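Local coordinates for protein carbohydrate kinase, FGGY (Rhodospirillum rubrum, PDB 3IFR) that probably phosphorylates D-xylulose at the expense of ATP, acting as a xylulose kinase of the FGGY family, at residues R7-G11 against D74-G79; L327-A332 against R372-R377; F126-T130 against E196-L202. All coordinates share one frame; numbering follows the deposited sequence.

Interaction 1 (R7-G11 against D74-G79); sequences RQVIG and DWRPGG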
ATOM      1  N   ARG A   7      14.614  25.313   3.782  1.00 29.32           N
ATOM      2  CA  ARG A   7      13.652  25.135   2.672  1.00 33.97           C
ATOM      3  C   ARG A   7      12.530  24.119   3.016  1.00 31.37           C
ATOM      4  O   ARG A   7      12.794  22.986   3.435  1.00 34.40           O
ATOM      5  CB  ARG A   7      14.360  24.818   1.330  1.00 31.24           C
ATOM      6  CG  ARG A   7      13.431  24.377   0.190  1.00 34.34           C
ATOM      7  CD  ARG A   7      14.060  24.423  -1.257  1.00 33.60           C
ATOM      8  NE  ARG A   7      14.835  23.212  -1.625  1.00 39.92           N
ATOM      9  CZ  ARG A   7      14.316  22.065  -2.104  1.00 37.78           C
ATOM     10  NH1 ARG A   7      12.997  21.911  -2.298  1.00 32.41           N
ATOM     11  NH2 ARG A   7      15.125  21.052  -2.401  1.00 34.69           N
ATOM     12  N   GLN A   8      11.287  24.542   2.823  1.00 27.22           N
ATOM     13  CA  GLN A   8      10.136  23.913   3.438  1.00 25.58           C
ATOM     14  C   GLN A   8       9.147  23.277   2.461  1.00 22.68           C
ATOM     15  O   GLN A   8       8.953  23.749   1.344  1.00 20.29           O
ATOM     16  CB  GLN A   8       9.407  24.964   4.268  1.00 28.79           C
ATOM     17  CG  GLN A   8       9.917  25.117   5.680  1.00 29.26           C
ATOM     18  CD  GLN A   8       8.919  25.808   6.544  1.00 25.74           C
ATOM     19  OE1 GLN A   8       7.867  26.241   6.065  1.00 28.05           O
ATOM     20  NE2 GLN A   8       9.221  25.919   7.812  1.00 26.75           N
ATOM     21  N   VAL A   9       8.479  22.229   2.922  1.00 23.01           N
ATOM     22  CA  VAL A   9       7.738  21.368   2.018  1.00 22.65           C
ATOM     23  C   VAL A   9       6.609  20.664   2.784  1.00 20.11           C
ATOM     24  O   VAL A   9       6.748  20.399   3.966  1.00 21.57           O
ATOM     25  CB  VAL A   9       8.767  20.411   1.305  1.00 22.91           C
ATOM     26  CG1 VAL A   9       8.664  18.973   1.766  1.00 21.69           C
ATOM     27  CG2 VAL A   9       8.689  20.549  -0.179  1.00 19.56           C
ATOM     28  N   ILE A  10       5.479  20.389   2.134  1.00 22.18           N
ATOM     29  CA  ILE A  10       4.352  19.735   2.823  1.00 20.35           C
ATOM     30  C   ILE A  10       3.906  18.437   2.171  1.00 19.30           C
ATOM     31  O   ILE A  10       3.750  18.378   0.958  1.00 18.60           O
ATOM     32  CB  ILE A  10       3.117  20.649   2.869  1.00 20.35           C
ATOM     33  CG1 ILE A  10       3.314  21.827   3.824  1.00 19.83           C
ATOM     34  CG2 ILE A  10       1.825  19.877   3.234  1.00 17.35           C
ATOM     35  CD1 ILE A  10       2.192  22.805   3.707  1.00 19.35           C
ATOM     36  N   GLY A  11       3.670  17.414   2.985  1.00 17.00           N
ATOM     37  CA  GLY A  11       2.948  16.242   2.514  1.00 17.64           C
ATOM     38  C   GLY A  11       1.593  16.101   3.198  1.00 20.77           C
ATOM     39  O   GLY A  11       1.453  16.304   4.419  1.00 20.87           O
ATOM     40  N   ASP A  74       7.727  30.703  11.133  1.00 32.20           N
ATOM     41  CA  ASP A  74       8.368  29.481  10.630  1.00 32.55           C
ATOM     42  C   ASP A  74       7.505  28.796   9.548  1.00 35.68           C
ATOM     43  O   ASP A  74       7.557  27.560   9.371  1.00 31.41           O
ATOM     44  CB  ASP A  74       8.708  28.514  11.765  1.00 31.48           C
ATOM     45  CG  ASP A  74       9.680  27.414  11.332  1.00 44.31           C
ATOM     46  OD1 ASP A  74       9.501  26.247  11.783  1.00 44.77           O
ATOM     47  OD2 ASP A  74      10.630  27.702  10.540  1.00 45.78           O
ATOM     48  N   TRP A  75       6.721  29.621   8.838  1.00 31.10           N
ATOM     49  CA  TRP A  75       5.847  29.179   7.766  1.00 29.88           C
ATOM     50  C   TRP A  75       6.408  29.637   6.404  1.00 30.60           C
ATOM     51  O   TRP A  75       6.261  30.786   6.031  1.00 32.36           O
ATOM     52  CB  TRP A  75       4.454  29.792   7.987  1.00 28.60           C
ATOM     53  CG  TRP A  75       3.367  29.394   7.005  1.00 27.57           C
ATOM     54  CD1 TRP A  75       2.679  30.224   6.138  1.00 29.18           C
ATOM     55  CD2 TRP A  75       2.809  28.082   6.817  1.00 25.91           C
ATOM     56  NE1 TRP A  75       1.742  29.498   5.430  1.00 27.37           N
ATOM     57  CE2 TRP A  75       1.803  28.188   5.831  1.00 27.13           C
ATOM     58  CE3 TRP A  75       3.057  26.837   7.390  1.00 25.00           C
ATOM     59  CZ2 TRP A  75       1.061  27.085   5.411  1.00 26.90           C
ATOM     60  CZ3 TRP A  75       2.323  25.749   6.957  1.00 22.41           C
ATOM     61  CH2 TRP A  75       1.344  25.878   5.989  1.00 22.86           C
ATOM     62  N   ARG A  76       7.051  28.759   5.654  1.00 29.55           N
ATOM     63  CA  ARG A  76       7.494  29.162   4.313  1.00 29.51           C
ATOM     64  C   ARG A  76       7.448  27.967   3.354  1.00 27.62           C
ATOM     65  O   ARG A  76       8.456  27.610   2.771  1.00 27.58           O
ATOM     66  CB  ARG A  76       8.899  29.792   4.380  1.00 29.43           C
ATOM     67  CG  ARG A  76       9.858  28.991   5.257  1.00 35.25           C
ATOM     68  CD  ARG A  76      11.295  29.583   5.486  1.00 39.94           C
ATOM     69  NE  ARG A  76      11.760  29.206   6.827  1.00 41.28           N
ATOM     70  CZ  ARG A  76      12.307  28.028   7.134  1.00 41.21           C
ATOM     71  NH1 ARG A  76      12.669  27.753   8.380  1.00 38.73           N
ATOM     72  NH2 ARG A  76      12.506  27.116   6.189  1.00 44.76           N
ATOM     73  N   PRO A  77       6.269  27.324   3.220  1.00 28.51           N
ATOM     74  CA  PRO A  77       6.138  26.130   2.384  1.00 25.49           C
ATOM     75  C   PRO A  77       6.367  26.447   0.912  1.00 25.04           C
ATOM     76  O   PRO A  77       5.856  27.454   0.425  1.00 24.59           O
ATOM     77  CB  PRO A  77       4.677  25.715   2.625  1.00 26.30           C
ATOM     78  CG  PRO A  77       4.031  26.947   3.129  1.00 24.96           C
ATOM     79  CD  PRO A  77       5.047  27.526   4.012  1.00 24.16           C
ATOM     80  N   GLY A  78       7.100  25.577   0.219  1.00 25.55           N
ATOM     81  CA  GLY A  78       7.558  25.850  -1.130  1.00 24.77           C
ATOM     82  C   GLY A  78       6.983  24.890  -2.157  1.00 26.26           C
ATOM     83  O   GLY A  78       7.160  25.082  -3.358  1.00 26.41           O
ATOM     84  N   GLY A  79       6.303  23.858  -1.678  1.00 24.53           N
ATOM     85  CA  GLY A  79       5.569  22.950  -2.535  1.00 22.94           C
ATOM     86  C   GLY A  79       4.749  21.980  -1.705  1.00 23.22           C
ATOM     87  O   GLY A  79       5.017  21.798  -0.522  1.00 23.82           O
TER
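The side-chain amide of Gln8 lies against one face of the Arg76 guanidinium, with NE2 over its centre and the two planes 40° apart. A second flat group, the indole of Trp75, has Pro77 CD over the centre of one face, while Ile10 CD1 reaches it obliquely, 3.9 Å from CH2. All this sits where strands 8-14 and 77-84 enter, side by side and parallel, the central sheet of the N-terminal domain, which has the actin-like ATPase fold of FGGY kinases. The ladder is still forming here: Gly78 N donates to Gln8 O, and Ile10 N to Gly79 O at 3.0 Å.

Before the strands pair fully, Gln8 does the work of a backbone. Its chain runs extended beyond CG (chi2 -162°), which carries the amide across to 74-76, where both ends are used: OE1 accepts from Arg76 N at 2.7 Å, and NE2 donates to Asp74 O. This buried amide is thereby fixed against flipping. Arg76 is held over it by a salt bridge from NH1 to Asp74 OD2. Ile10 and Pro77 lie side by side, pointing the same way, with Ile10 CD1 against Pro77 CB, and helix 52-70 packs on Ile10 and Trp75 through Leu66. The NE2 to Asp74 O bond is nearly straight at 166°, its acceptor lying in the Gln8 amide plane at 2.8 Å from NE2.

Interaction 2 (L327-A332 against R372-R377); sequences LDALAA and RGHLWR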
ATOM      1  N   LEU A 327       4.493 -14.283  24.624  1.00 32.15           N
ATOM      2  CA  LEU A 327       4.681 -15.319  23.590  1.00 31.25           C
ATOM      3  C   LEU A 327       5.989 -15.240  22.817  1.00 28.90           C
ATOM      4  O   LEU A 327       6.532 -16.282  22.424  1.00 27.98           O
ATOM      5  CB  LEU A 327       3.520 -15.343  22.615  1.00 30.34           C
ATOM      6  CG  LEU A 327       2.240 -15.685  23.359  1.00 30.60           C
ATOM      7  CD1 LEU A 327       1.020 -15.219  22.570  1.00 27.42           C
ATOM      8  CD2 LEU A 327       2.239 -17.205  23.681  1.00 27.98           C
ATOM      9  N   ASP A 328       6.501 -14.025  22.617  1.00 28.26           N
ATOM     10  CA  ASP A 328       7.770 -13.843  21.913  1.00 26.33           C
ATOM     11  C   ASP A 328       8.837 -14.508  22.729  1.00 29.04           C
ATOM     12  O   ASP A 328       9.669 -15.264  22.203  1.00 29.62           O
ATOM     13  CB  ASP A 328       8.098 -12.361  21.715  1.00 30.49           C
ATOM     14  CG  ASP A 328       7.555 -11.805  20.387  1.00 34.44           C
ATOM     15  OD1 ASP A 328       6.814 -12.548  19.707  1.00 32.56           O
ATOM     16  OD2 ASP A 328       7.866 -10.632  20.030  1.00 34.90           O
ATOM     17  N   ALA A 329       8.782 -14.257  24.035  1.00 29.98           N
ATOM     18  CA  ALA A 329       9.732 -14.843  24.973  1.00 30.50           C
ATOM     19  C   ALA A 329       9.671 -16.363  24.949  1.00 29.50           C
ATOM     20  O   ALA A 329      10.696 -17.035  24.989  1.00 28.40           O
ATOM     21  CB  ALA A 329       9.469 -14.325  26.399  1.00 29.84           C
ATOM     22  N   LEU A 330       8.465 -16.919  24.914  1.00 32.21           N
ATOM     23  CA  LEU A 330       8.367 -18.373  24.911  1.00 29.73           C
ATOM     24  C   LEU A 330       9.001 -18.895  23.637  1.00 29.22           C
ATOM     25  O   LEU A 330       9.775 -19.835  23.692  1.00 30.79           O
ATOM     26  CB  LEU A 330       6.918 -18.831  24.998  1.00 27.20           C
ATOM     27  CG  LEU A 330       6.282 -19.180  26.347  1.00 32.86           C
ATOM     28  CD1 LEU A 330       7.300 -19.456  27.458  1.00 28.03           C
ATOM     29  CD2 LEU A 330       5.381 -18.093  26.746  1.00 33.61           C
ATOM     30  N   ALA A 331       8.671 -18.294  22.488  1.00 26.52           N
ATOM     31  CA  ALA A 331       9.159 -18.803  21.204  1.00 27.73           C
ATOM     32  C   ALA A 331      10.686 -18.747  21.120  1.00 29.53           C
ATOM     33  O   ALA A 331      11.321 -19.626  20.526  1.00 29.15           O
ATOM     34  CB  ALA A 331       8.513 -18.034  20.020  1.00 28.02           C
ATOM     35  N   ALA A 332      11.264 -17.706  21.730  1.00 30.23           N
ATOM     36  CA  ALA A 332      12.719 -17.612  21.943  1.00 30.26           C
ATOM     37  C   ALA A 332      13.346 -18.915  22.431  1.00 30.68           C
ATOM     38  O   ALA A 332      14.390 -19.284  21.940  1.00 33.56           O
ATOM     39  CB  ALA A 332      13.063 -16.476  22.913  1.00 26.72           C
ATOM     40  N   ARG A 372       2.852 -23.541  23.972  1.00 29.64           N
ATOM     41  CA  ARG A 372       2.379 -22.329  23.315  1.00 32.00           C
ATOM     42  C   ARG A 372       3.505 -21.607  22.524  1.00 28.30           C
ATOM     43  O   ARG A 372       3.260 -20.991  21.486  1.00 29.74           O
ATOM     44  CB  ARG A 372       1.635 -21.404  24.279  1.00 33.62           C
ATOM     45  CG  ARG A 372       2.496 -20.813  25.349  1.00 35.94           C
ATOM     46  CD  ARG A 372       1.630 -20.125  26.414  1.00 37.59           C
ATOM     47  NE  ARG A 372       0.957 -21.123  27.223  1.00 36.94           N
ATOM     48  CZ  ARG A 372      -0.328 -21.431  27.118  1.00 39.40           C
ATOM     49  NH1 ARG A 372      -1.122 -20.788  26.245  1.00 34.87           N
ATOM     50  NH2 ARG A 372      -0.820 -22.387  27.902  1.00 37.93           N
ATOM     51  N   GLY A 373       4.734 -21.760  22.981  1.00 25.92           N
ATOM     52  CA  GLY A 373       5.894 -21.219  22.300  1.00 28.39           C
ATOM     53  C   GLY A 373       6.101 -21.776  20.903  1.00 26.27           C
ATOM     54  O   GLY A 373       6.385 -21.027  19.995  1.00 21.59           O
ATOM     55  N   HIS A 374       5.963 -23.092  20.748  1.00 28.46           N
ATOM     56  CA  HIS A 374       6.043 -23.725  19.446  1.00 25.18           C
ATOM     57  C   HIS A 374       4.950 -23.207  18.527  1.00 25.26           C
ATOM     58  O   HIS A 374       5.207 -22.936  17.353  1.00 25.07           O
ATOM     59  CB  HIS A 374       5.849 -25.223  19.570  1.00 27.20           C
ATOM     60  CG  HIS A 374       7.006 -25.943  20.165  1.00 26.17           C
ATOM     61  ND1 HIS A 374       7.192 -26.031  21.529  1.00 29.40           N
ATOM     62  CD2 HIS A 374       7.999 -26.650  19.593  1.00 28.36           C
ATOM     63  CE1 HIS A 374       8.275 -26.753  21.765  1.00 30.94           C
ATOM     64  NE2 HIS A 374       8.785 -27.143  20.617  1.00 29.48           N
ATOM     65  N   LEU A 375       3.727 -23.087  19.040  1.00 24.11           N
ATOM     66  CA  LEU A 375       2.635 -22.612  18.198  1.00 25.83           C
ATOM     67  C   LEU A 375       2.895 -21.194  17.709  1.00 24.51           C
ATOM     68  O   LEU A 375       2.734 -20.895  16.521  1.00 21.73           O
ATOM     69  CB  LEU A 375       1.257 -22.674  18.900  1.00 27.76           C
ATOM     70  CG  LEU A 375       0.449 -23.985  18.919  1.00 29.02           C
ATOM     71  CD1 LEU A 375      -1.053 -23.735  18.729  1.00 27.54           C
ATOM     72  CD2 LEU A 375       0.903 -24.899  17.862  1.00 30.70           C
ATOM     73  N   TRP A 376       3.246 -20.319  18.645  1.00 23.04           N
ATOM     74  CA  TRP A 376       3.584 -18.945  18.322  1.00 24.98           C
ATOM     75  C   TRP A 376       4.733 -18.882  17.299  1.00 25.64           C
ATOM     76  O   TRP A 376       4.681 -18.133  16.307  1.00 22.65           O
ATOM     77  CB  TRP A 376       3.992 -18.213  19.590  1.00 25.90           C
ATOM     78  CG  TRP A 376       4.152 -16.744  19.410  1.00 24.92           C
ATOM     79  CD1 TRP A 376       5.301 -16.042  19.517  1.00 23.06           C
ATOM     80  CD2 TRP A 376       3.121 -15.792  19.101  1.00 25.80           C
ATOM     81  NE1 TRP A 376       5.062 -14.707  19.309  1.00 26.00           N
ATOM     82  CE2 TRP A 376       3.729 -14.526  19.049  1.00 26.95           C
ATOM     83  CE3 TRP A 376       1.745 -15.889  18.852  1.00 27.74           C
ATOM     84  CZ2 TRP A 376       3.016 -13.360  18.742  1.00 30.33           C
ATOM     85  CZ3 TRP A 376       1.036 -14.734  18.559  1.00 28.70           C
ATOM     86  CH2 TRP A 376       1.670 -13.484  18.518  1.00 30.45           C
ATOM     87  N   ARG A 377       5.750 -19.690  17.546  1.00 22.86           N
ATOM     88  CA  ARG A 377       6.922 -19.700  16.692  1.00 23.46           C
ATOM     89  C   ARG A 377       6.587 -20.132  15.283  1.00 23.91           C
ATOM     90  O   ARG A 377       6.974 -19.491  14.308  1.00 21.32           O
ATOM     91  CB  ARG A 377       7.998 -20.619  17.256  1.00 23.96           C
ATOM     92  CG  ARG A 377       9.199 -20.700  16.323  1.00 28.31           C
ATOM     93  CD  ARG A 377      10.464 -20.935  17.079  1.00 26.67           C
ATOM     94  NE  ARG A 377      11.593 -20.606  16.232  1.00 31.02           N
ATOM     95  CZ  ARG A 377      12.565 -19.759  16.560  1.00 30.19           C
ATOM     96  NH1 ARG A 377      12.560 -19.140  17.742  1.00 27.11           N
ATOM     97  NH2 ARG A 377      13.542 -19.542  15.693  1.00 31.26           N
TER
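Leu327 lays its CB over the five-membered ring of Trp376, a CH-pi contact 3.4 Å from the ring centroid and only 4° off the ring normal. The same leucine sends CD1 over the six-membered part of the indole, near CE3, and CD2 toward the aliphatic CG and CD of Arg372. This is helix-on-helix packing in the C-terminal domain of the FGGY fold: helix 322-332, at residues 327-332, crosses the first turns of the long helix 372-397 almost at a right angle (-98°), with the short axes 7.6 Å apart.

Small residues line the crossing. Ala331 and Gly373 bring their CA atoms to 4.2 Å, and Leu330 CB rests on Gly373 CA. The methyl of Ala331 then fits between Gly373 O, the CB of Arg377 and the edge of the indole at CD1.

Trp376 has CG anti to its backbone N (chi1 -171°), which turns the indole toward helix 322-332, its face against Leu327, and aims its N-H at Asp328. NE1 donates to Asp328 OD1 over 2.8 Å; the bond is nearly straight, and the oxygen lies in the ring plane. One bond thus satisfies the buried indole nitrogen and sets the rotation of the ring, while helix 305-315 packs against the tryptophan through Leu308, Leu311 and Ala312.

Arg377, extended from CG to NE, has Glu381 as its salt-bridge partner at NE and Tyr478 at NH2. Its remaining nitrogen, NH1, reaches across to Ala331 O and donates to it at 3.1 Å, from above the carbonyl plane.

Interaction 3 (F126-T130 against E196-L202); sequences FLART and EADLVAL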
ATOM      1  N   PHE A 126      -4.668  -9.365 -20.223  1.00 40.04           N
ATOM      2  CA  PHE A 126      -5.031  -8.140 -19.516  1.00 35.26           C
ATOM      3  C   PHE A 126      -3.987  -7.803 -18.449  1.00 35.43           C
ATOM      4  O   PHE A 126      -3.523  -6.648 -18.340  1.00 33.37           O
ATOM      5  CB  PHE A 126      -6.400  -8.288 -18.854  1.00 34.46           C
ATOM      6  CG  PHE A 126      -6.817  -7.075 -18.091  1.00 32.53           C
ATOM      7  CD1 PHE A 126      -6.368  -6.861 -16.801  1.00 29.57           C
ATOM      8  CD2 PHE A 126      -7.630  -6.128 -18.669  1.00 28.61           C
ATOM      9  CE1 PHE A 126      -6.739  -5.728 -16.102  1.00 28.82           C
ATOM     10  CE2 PHE A 126      -8.001  -4.995 -17.977  1.00 28.80           C
ATOM     11  CZ  PHE A 126      -7.564  -4.792 -16.687  1.00 26.23           C
ATOM     12  N   LEU A 127      -3.645  -8.811 -17.649  1.00 33.22           N
ATOM     13  CA  LEU A 127      -2.692  -8.625 -16.563  1.00 34.42           C
ATOM     14  C   LEU A 127      -1.290  -8.304 -17.142  1.00 37.37           C
ATOM     15  O   LEU A 127      -0.560  -7.467 -16.594  1.00 36.87           O
ATOM     16  CB  LEU A 127      -2.728  -9.831 -15.622  1.00 34.84           C
ATOM     17  CG  LEU A 127      -1.938  -9.987 -14.312  1.00 36.09           C
ATOM     18  CD1 LEU A 127      -0.830 -10.997 -14.507  1.00 40.56           C
ATOM     19  CD2 LEU A 127      -1.359  -8.684 -13.762  1.00 32.13           C
ATOM     20  N   ALA A 128      -0.945  -8.906 -18.282  1.00 36.56           N
ATOM     21  CA  ALA A 128       0.314  -8.577 -18.975  1.00 38.41           C
ATOM     22  C   ALA A 128       0.259  -7.185 -19.551  1.00 34.89           C
ATOM     23  O   ALA A 128       1.257  -6.604 -19.928  1.00 37.10           O
ATOM     24  CB  ALA A 128       0.599  -9.564 -20.095  1.00 36.14           C
ATOM     25  N   ARG A 129      -0.922  -6.647 -19.655  1.00 32.57           N
ATOM     26  CA  ARG A 129      -1.029  -5.387 -20.332  1.00 33.81           C
ATOM     27  C   ARG A 129      -0.982  -4.225 -19.350  1.00 33.08           C
ATOM     28  O   ARG A 129      -0.331  -3.218 -19.596  1.00 35.73           O
ATOM     29  CB  ARG A 129      -2.328  -5.372 -21.108  1.00 34.73           C
ATOM     30  CG  ARG A 129      -2.569  -4.132 -21.836  1.00 33.71           C
ATOM     31  CD  ARG A 129      -3.385  -4.523 -23.015  1.00 35.13           C
ATOM     32  NE  ARG A 129      -3.528  -3.420 -23.923  1.00 35.00           N
ATOM     33  CZ  ARG A 129      -4.691  -2.868 -24.212  1.00 33.34           C
ATOM     34  NH1 ARG A 129      -5.793  -3.352 -23.663  1.00 35.62           N
ATOM     35  NH2 ARG A 129      -4.745  -1.856 -25.058  1.00 30.17           N
ATOM     36  N   THR A 130      -1.704  -4.359 -18.248  1.00 30.28           N
ATOM     37  CA  THR A 130      -1.816  -3.289 -17.288  1.00 30.09           C
ATOM     38  C   THR A 130      -0.960  -3.607 -16.059  1.00 28.23           C
ATOM     39  O   THR A 130      -0.892  -2.814 -15.127  1.00 25.07           O
ATOM     40  CB  THR A 130      -3.229  -3.228 -16.789  1.00 27.68           C
ATOM     41  OG1 THR A 130      -3.458  -4.406 -16.009  1.00 31.10           O
ATOM     42  CG2 THR A 130      -4.190  -3.236 -17.961  1.00 32.13           C
ATOM     43  N   GLU A 196      -5.565   4.122 -22.378  1.00 27.51           N
ATOM     44  CA  GLU A 196      -5.985   3.543 -23.649  1.00 27.69           C
ATOM     45  C   GLU A 196      -7.516   3.509 -23.854  1.00 30.43           C
ATOM     46  O   GLU A 196      -8.284   3.155 -22.937  1.00 28.97           O
ATOM     47  CB  GLU A 196      -5.429   2.139 -23.755  1.00 29.25           C
ATOM     48  CG  GLU A 196      -3.930   2.066 -23.484  1.00 31.06           C
ATOM     49  CD  GLU A 196      -3.127   2.425 -24.709  1.00 33.04           C
ATOM     50  OE1 GLU A 196      -3.722   2.876 -25.713  1.00 33.05           O
ATOM     51  OE2 GLU A 196      -1.902   2.259 -24.660  1.00 34.42           O
ATOM     52  N   ALA A 197      -7.952   3.864 -25.061  1.00 32.43           N
ATOM     53  CA  ALA A 197      -9.378   3.937 -25.372  1.00 32.51           C
ATOM     54  C   ALA A 197     -10.023   2.573 -25.093  1.00 29.41           C
ATOM     55  O   ALA A 197     -10.927   2.419 -24.278  1.00 30.43           O
ATOM     56  CB  ALA A 197      -9.548   4.307 -26.811  1.00 29.64           C
ATOM     57  N   ASP A 198      -9.580   1.615 -25.867  1.00 28.01           N
ATOM     58  CA  ASP A 198      -9.583   0.231 -25.542  1.00 25.17           C
ATOM     59  C   ASP A 198      -9.938  -0.078 -24.072  1.00 26.39           C
ATOM     60  O   ASP A 198     -10.936  -0.713 -23.794  1.00 29.22           O
ATOM     61  CB  ASP A 198      -8.133  -0.208 -25.834  1.00 24.09           C
ATOM     62  CG  ASP A 198      -8.003  -1.661 -25.977  1.00 26.75           C
ATOM     63  OD1 ASP A 198      -9.014  -2.342 -26.218  1.00 31.87           O
ATOM     64  OD2 ASP A 198      -6.893  -2.150 -25.828  1.00 32.38           O
ATOM     65  N   LEU A 199      -9.100   0.351 -23.134  1.00 26.35           N
ATOM     66  CA  LEU A 199      -9.228  -0.061 -21.742  1.00 24.36           C
ATOM     67  C   LEU A 199     -10.358   0.658 -21.043  1.00 23.97           C
ATOM     68  O   LEU A 199     -11.082   0.056 -20.260  1.00 25.07           O
ATOM     69  CB  LEU A 199      -7.914   0.149 -20.989  1.00 23.87           C
ATOM     70  CG  LEU A 199      -6.915  -0.953 -21.371  1.00 26.92           C
ATOM     71  CD1 LEU A 199      -5.490  -0.574 -21.060  1.00 24.66           C
ATOM     72  CD2 LEU A 199      -7.310  -2.319 -20.756  1.00 23.10           C
ATOM     73  N   VAL A 200     -10.501   1.945 -21.308  1.00 22.07           N
ATOM     74  CA  VAL A 200     -11.638   2.681 -20.784  1.00 24.62           C
ATOM     75  C   VAL A 200     -12.966   2.117 -21.316  1.00 24.70           C
ATOM     76  O   VAL A 200     -13.912   1.908 -20.564  1.00 24.82           O
ATOM     77  CB  VAL A 200     -11.502   4.188 -21.082  1.00 23.71           C
ATOM     78  CG1 VAL A 200     -12.626   4.939 -20.452  1.00 23.60           C
ATOM     79  CG2 VAL A 200     -10.175   4.698 -20.547  1.00 22.91           C
ATOM     80  N   ALA A 201     -13.022   1.817 -22.605  1.00 25.60           N
ATOM     81  CA  ALA A 201     -14.230   1.201 -23.178  1.00 28.93           C
ATOM     82  C   ALA A 201     -14.739   0.011 -22.370  1.00 25.32           C
ATOM     83  O   ALA A 201     -15.920  -0.160 -22.253  1.00 27.19           O
ATOM     84  CB  ALA A 201     -14.017   0.794 -24.657  1.00 25.33           C
ATOM     85  N   LEU A 202     -13.856  -0.818 -21.829  1.00 27.01           N
ATOM     86  CA  LEU A 202     -14.296  -1.940 -21.002  1.00 26.30           C
ATOM     87  C   LEU A 202     -15.256  -1.545 -19.847  1.00 27.32           C
ATOM     88  O   LEU A 202     -16.049  -2.360 -19.370  1.00 24.68           O
ATOM     89  CB  LEU A 202     -13.089  -2.647 -20.371  1.00 26.23           C
ATOM     90  CG  LEU A 202     -12.356  -3.892 -20.899  1.00 30.81           C
ATOM     91  CD1 LEU A 202     -11.849  -4.630 -19.697  1.00 31.00           C
ATOM     92  CD2 LEU A 202     -13.210  -4.817 -21.771  1.00 30.90           C
TER
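Arg129 and Leu199 approach from opposite directions, and they meet with the leucine methyl CD1 over one face of the guanidinium, toward its rim. The other methyl, CD2, comes 3.4 Å from NH1 and also reaches the Phe126 ring, so one leucine spans an apolar and a charged neighbour. With chi1 at 179° the Arg129 chain leaves its helix opposite the backbone nitrogen and runs extended as far as NE, a shape that throws the charged end clear across the gap between the two helices.

At that end it forms a salt bridge with Asp198. The carboxylate meets the guanidinium obliquely, the planes 49° apart, with OD2 turned to both NH1 and NH2. The position of OD2 is doubtful, so the exact lengths and the sharing between the two nitrogens carry little weight. NE is engaged separately, in a salt bridge to Asp189.

The contact joins two helices of the N-terminal FGGY domain through side chains alone. The segment axes of helix 123-130 and the short helix 197-201 come no closer than 12.8 Å, and Glu196 occupies the N-cap position of the latter. With the backbones so far separated, the space is spanned by long side chains. Phe126 brings CE2 obliquely to within 3.9 Å of Leu199 CD2 and to 4.2 Å from Leu202 CD1, the two side chains of Phe126 and Leu199 crossing at a slant. On its own helix, Thr130 CG2 lies over one face of that ring, and Thr130 OG1 donates to Phe126 O at 3.2 Å.

How the interactions relate
Along the chain the order is interaction 1, interaction 3, interaction 2, each closing before the next opens. Interactions 1 and 3 belong to the N-terminal FGGY range, yet their centres stand 39 Å apart: the first is at the start of two parallel strands in the six-stranded sheet, the other between two helices. Interaction 2 lies in the C-terminal range, between helices 322-332 and 372-397, with its centre 47 Å from interaction 1 and 48 Å from interaction 3. Interactions 2 and 3 fall on opposite sides of the chain's centre. None touches another, so the three join separate parts of a two-domain kinase.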